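Long-range contact in 2-hydroxyisobutyryl-CoA synthetase (Aquincola tertiaricarbonis, PDB 6HDY), which belongs to the ANL superfamily of AMP-binding enzymes and carries the family's large AMP-binding domain together with its smaller C-terminal domain: residues I50-A61 / T328-I338. Residues are numbered along the deposited sequence; the frame is centred on the assembly and turned at random.
Sequences ILGRLQQVCQYA and THLERTSQPMI
Arg-53 NH1 is held by two acceptors, the backbone oxygen Leu-330 O at 3.1 Å and a water whose oxygen lies 2.8 Å away. Helix 43-64 here packs against the end of strand 322-329 and the loop leading to the antiparallel strand 340-347 of the AMP-binding domain. The N-H...O angle to Leu-330 O is 161°; this acceptor lies near the guanidinium plane, although NH1 sits above the carbonyl plane. The water also donates to Glu-331 OE2 (2.6 Å). The carboxylate of Glu-331, nearly coplanar with the guanidinium, makes a salt bridge with Arg-38 through OE2 and a hydrogen bond with the hydroxyl of Tyr-21 through OE1. Gln-56 OE1 accepts from Arg-53 NE, so the planar group is fixed at two edges.

Beside these polar groups, Leu-330 CD2 lies 3.5 Å from Leu-54 CD1, while Leu-330 CD1 is 4.1 Å from Ile-50 CG1, the two side chains crossing at about a right angle. Ile-338 CD1 sits against Ala-61 CB (3.5 Å) and Val-57 CG1, its branch placed by CG1 standing anti to the carbonyl carbon (chi1 -50°). Phe-88 and Trp-72 cover Ile-338 from neighbouring helices. At the far end, Tyr-60 OH donates to Thr-333 O at 2.7 Å, the oxygen lying in the ring plane at its edge.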
loop_
_atom_site.group_PDB
_atom_site.type_symbol
_atom_site.label_atom_id
_atom_site.label_comp_id
_atom_site.label_asym_id
_atom_site.label_seq_id
_atom_site.Cartn_x
_atom_site.Cartn_y
_atom_site.Cartn_z
ATOM N N ILE A 50 -19.401 20.950 21.330
ATOM C CA ILE A 50 -18.175 21.186 20.536
ATOM C C ILE A 50 -17.263 22.147 21.296
ATOM O O ILE A 50 -16.087 21.850 21.457
ATOM C CB ILE A 50 -18.486 21.658 19.088
ATOM C CG1 ILE A 50 -19.012 20.487 18.246
ATOM C CG2 ILE A 50 -17.255 22.316 18.419
ATOM C CD1 ILE A 50 -19.865 20.888 17.079
ATOM N N LEU A 51 -17.832 23.245 21.825
ATOM C CA LEU A 51 -17.120 24.246 22.625
ATOM C C LEU A 51 -16.548 23.590 23.883
ATOM O O LEU A 51 -15.413 23.891 24.258
ATOM C CB LEU A 51 -18.060 25.422 22.983
ATOM C CG LEU A 51 -17.598 26.415 24.079
ATOM C CD1 LEU A 51 -16.322 27.167 23.658
ATOM C CD2 LEU A 51 -18.724 27.374 24.471
ATOM N N GLY A 52 -17.338 22.701 24.501
ATOM C CA GLY A 52 -16.945 21.929 25.676
ATOM C C GLY A 52 -15.734 21.069 25.377
ATOM O O GLY A 52 -14.755 21.075 26.129
ATOM N N ARG A 53 -15.772 20.372 24.231
ATOM C CA ARG A 53 -14.675 19.523 23.758
ATOM C C ARG A 53 -13.433 20.360 23.422
ATOM O O ARG A 53 -12.313 19.951 23.716
ATOM C CB ARG A 53 -15.112 18.716 22.515
ATOM C CG ARG A 53 -13.995 17.814 21.929
ATOM C CD ARG A 53 -13.371 16.826 22.922
ATOM N NE ARG A 53 -14.386 16.033 23.617
ATOM C CZ ARG A 53 -14.977 14.965 23.095
ATOM N NH1 ARG A 53 -14.621 14.518 21.892
ATOM N NH2 ARG A 53 -15.910 14.322 23.776
ATOM N N LEU A 54 -13.659 21.513 22.775
ATOM C CA LEU A 54 -12.657 22.488 22.347
ATOM C C LEU A 54 -11.828 22.919 23.545
ATOM O O LEU A 54 -10.608 23.003 23.442
ATOM C CB LEU A 54 -13.383 23.693 21.708
ATOM C CG LEU A 54 -13.093 24.087 20.250
ATOM C CD1 LEU A 54 -12.463 22.985 19.417
ATOM C CD2 LEU A 54 -14.316 24.683 19.578
ATOM N N GLN A 55 -12.479 23.099 24.698
ATOM C CA GLN A 55 -11.843 23.463 25.962
ATOM C C GLN A 55 -10.947 22.317 26.458
ATOM O O GLN A 55 -9.798 22.557 26.840
ATOM C CB GLN A 55 -12.905 23.829 27.013
ATOM C CG GLN A 55 -13.661 25.114 26.664
ATOM C CD GLN A 55 -14.943 25.269 27.448
ATOM O OE1 GLN A 55 -15.738 24.334 27.590
ATOM N NE2 GLN A 55 -15.186 26.465 27.955
ATOM N N GLN A 56 -11.468 21.066 26.394
ATOM C CA GLN A 56 -10.754 19.845 26.770
ATOM C C GLN A 56 -9.491 19.693 25.903
ATOM O O GLN A 56 -8.417 19.504 26.449
ATOM C CB GLN A 56 -11.653 18.600 26.594
ATOM C CG GLN A 56 -12.813 18.459 27.552
ATOM C CD GLN A 56 -13.566 17.156 27.345
ATOM O OE1 GLN A 56 -14.604 17.121 26.663
ATOM N NE2 GLN A 56 -13.088 16.063 27.973
ATOM N N VAL A 57 -9.628 19.815 24.558
ATOM C CA VAL A 57 -8.543 19.683 23.567
ATOM C C VAL A 57 -7.426 20.719 23.813
ATOM O O VAL A 57 -6.245 20.357 23.856
ATOM C CB VAL A 57 -9.103 19.706 22.109
ATOM C CG1 VAL A 57 -7.981 19.775 21.063
ATOM C CG2 VAL A 57 -9.993 18.486 21.852
ATOM N N CYS A 58 -7.810 21.990 23.993
ATOM C CA CYS A 58 -6.885 23.089 24.246
ATOM C C CYS A 58 -6.130 22.919 25.556
ATOM O O CYS A 58 -4.959 23.285 25.631
ATOM C CB CYS A 58 -7.606 24.431 24.169
ATOM S SG CYS A 58 -7.947 24.978 22.480
ATOM N N GLN A 59 -6.787 22.341 26.579
ATOM C CA GLN A 59 -6.167 22.058 27.874
ATOM C C GLN A 59 -5.193 20.901 27.667
ATOM O O GLN A 59 -4.068 20.935 28.168
ATOM C CB GLN A 59 -7.229 21.676 28.914
ATOM C CG GLN A 59 -7.974 22.868 29.508
ATOM C CD GLN A 59 -9.358 22.532 30.036
ATOM O OE1 GLN A 59 -9.650 21.401 30.452
ATOM N NE2 GLN A 59 -10.237 23.529 30.069
ATOM N N TYR A 60 -5.612 19.900 26.871
ATOM C CA TYR A 60 -4.777 18.745 26.561
ATOM C C TYR A 60 -3.504 19.186 25.822
ATOM O O TYR A 60 -2.430 18.756 26.197
ATOM C CB TYR A 60 -5.576 17.658 25.805
ATOM C CG TYR A 60 -4.704 16.520 25.299
ATOM C CD1 TYR A 60 -4.345 15.461 26.136
ATOM C CD2 TYR A 60 -4.215 16.515 23.992
ATOM C CE1 TYR A 60 -3.547 14.417 25.673
ATOM C CE2 TYR A 60 -3.391 15.491 23.535
ATOM C CZ TYR A 60 -3.060 14.445 24.378
ATOM O OH TYR A 60 -2.219 13.460 23.924
ATOM N N ALA A 61 -3.627 20.078 24.817
ATOM C CA ALA A 61 -2.491 20.570 24.022
ATOM C C ALA A 61 -1.555 21.445 24.848
ATOM O O ALA A 61 -0.345 21.330 24.729
ATOM C CB ALA A 61 -2.991 21.319 22.803
ATOM N N THR A 328 -10.068 21.919 13.305
ATOM C CA THR A 328 -9.660 21.500 14.646
ATOM C C THR A 328 -10.141 20.077 14.945
ATOM O O THR A 328 -11.336 19.793 14.827
ATOM C CB THR A 328 -10.103 22.511 15.734
ATOM O OG1 THR A 328 -9.571 23.811 15.441
ATOM C CG2 THR A 328 -9.671 22.080 17.136
ATOM N N HIS A 329 -9.195 19.197 15.352
ATOM C CA HIS A 329 -9.458 17.831 15.806
ATOM C C HIS A 329 -10.208 17.845 17.127
ATOM O O HIS A 329 -9.775 18.512 18.080
ATOM C CB HIS A 329 -8.133 17.031 16.033
ATOM C CG HIS A 329 -7.504 16.524 14.768
ATOM N ND1 HIS A 329 -6.211 16.874 14.410
ATOM C CD2 HIS A 329 -8.002 15.681 13.835
ATOM C CE1 HIS A 329 -5.974 16.248 13.269
ATOM N NE2 HIS A 329 -7.028 15.527 12.879
ATOM N N LEU A 330 -11.295 17.056 17.219
ATOM C CA LEU A 330 -11.999 16.934 18.514
ATOM C C LEU A 330 -11.779 15.550 19.177
ATOM O O LEU A 330 -12.130 15.355 20.341
ATOM C CB LEU A 330 -13.509 17.231 18.355
ATOM C CG LEU A 330 -13.907 18.579 17.748
ATOM C CD1 LEU A 330 -15.403 18.696 17.663
ATOM C CD2 LEU A 330 -13.334 19.729 18.543
ATOM N N GLU A 331 -11.176 14.600 18.443
ATOM C CA GLU A 331 -10.986 13.219 18.880
ATOM C C GLU A 331 -9.593 12.669 18.569
ATOM O O GLU A 331 -9.471 11.515 18.133
ATOM C CB GLU A 331 -12.083 12.324 18.260
ATOM C CG GLU A 331 -13.498 12.610 18.754
ATOM C CD GLU A 331 -14.585 11.655 18.303
ATOM O OE1 GLU A 331 -14.381 10.927 17.308
ATOM O OE2 GLU A 331 -15.648 11.630 18.957
ATOM N N ARG A 332 -8.533 13.479 18.800
ATOM C CA ARG A 332 -7.144 13.050 18.565
ATOM C C ARG A 332 -6.194 13.471 19.665
ATOM O O ARG A 332 -6.204 14.624 20.093
ATOM C CB ARG A 332 -6.628 13.508 17.180
ATOM C CG ARG A 332 -7.138 12.633 16.037
ATOM C CD ARG A 332 -6.338 12.765 14.767
ATOM N NE ARG A 332 -4.918 12.393 14.905
ATOM C CZ ARG A 332 -4.042 12.443 13.908
ATOM N NH1 ARG A 332 -4.424 12.836 12.697
ATOM N NH2 ARG A 332 -2.774 12.100 14.113
ATOM N N THR A 333 -5.365 12.526 20.127
ATOM C CA THR A 333 -4.364 12.771 21.166
ATOM C C THR A 333 -2.953 12.910 20.578
ATOM O O THR A 333 -2.090 13.495 21.220
ATOM C CB THR A 333 -4.423 11.668 22.232
ATOM O OG1 THR A 333 -4.298 10.395 21.589
ATOM C CG2 THR A 333 -5.701 11.724 23.079
ATOM N N SER A 334 -2.708 12.366 19.365
ATOM C CA SER A 334 -1.382 12.401 18.707
ATOM C C SER A 334 -1.407 13.428 17.575
ATOM O O SER A 334 -2.336 13.402 16.756
ATOM C CB SER A 334 -0.990 11.019 18.174
ATOM O OG SER A 334 -1.650 10.722 16.948
ATOM N N GLN A 335 -0.403 14.346 17.542
ATOM C CA GLN A 335 -0.335 15.448 16.564
ATOM C C GLN A 335 -1.690 16.158 16.396
ATOM O O GLN A 335 -2.157 16.307 15.268
ATOM C CB GLN A 335 0.262 14.983 15.220
ATOM C CG GLN A 335 1.743 14.552 15.364
ATOM C CD GLN A 335 2.359 14.191 14.022
ATOM O OE1 GLN A 335 1.783 13.445 13.229
ATOM N NE2 GLN A 335 3.557 14.693 13.748
ATOM N N PRO A 336 -2.398 16.564 17.504
ATOM C CA PRO A 336 -3.710 17.209 17.305
ATOM C C PRO A 336 -3.553 18.564 16.627
ATOM O O PRO A 336 -2.650 19.329 16.956
ATOM C CB PRO A 336 -4.291 17.312 18.722
ATOM C CG PRO A 336 -3.110 17.343 19.618
ATOM C CD PRO A 336 -2.038 16.511 18.943
ATOM N N MET A 337 -4.383 18.813 15.643
ATOM C CA MET A 337 -4.375 20.059 14.884
ATOM C C MET A 337 -5.442 20.985 15.432
ATOM O O MET A 337 -6.619 20.615 15.468
ATOM C CB MET A 337 -4.636 19.807 13.389
ATOM C CG MET A 337 -3.540 19.075 12.640
ATOM S SD MET A 337 -1.877 19.778 12.607
ATOM C CE MET A 337 -2.144 21.380 12.528
ATOM N N ILE A 338 -5.023 22.161 15.915
ATOM C CA ILE A 338 -5.947 23.142 16.484
ATOM C C ILE A 338 -5.898 24.402 15.641
ATOM O O ILE A 338 -4.939 25.174 15.700
ATOM C CB ILE A 338 -5.744 23.406 18.010
ATOM C CG1 ILE A 338 -5.696 22.080 18.804
ATOM C CG2 ILE A 338 -6.849 24.326 18.547
ATOM C CD1 ILE A 338 -5.150 22.198 20.164
HETATM O O HOH W 1 -15.828 12.036 21.533
#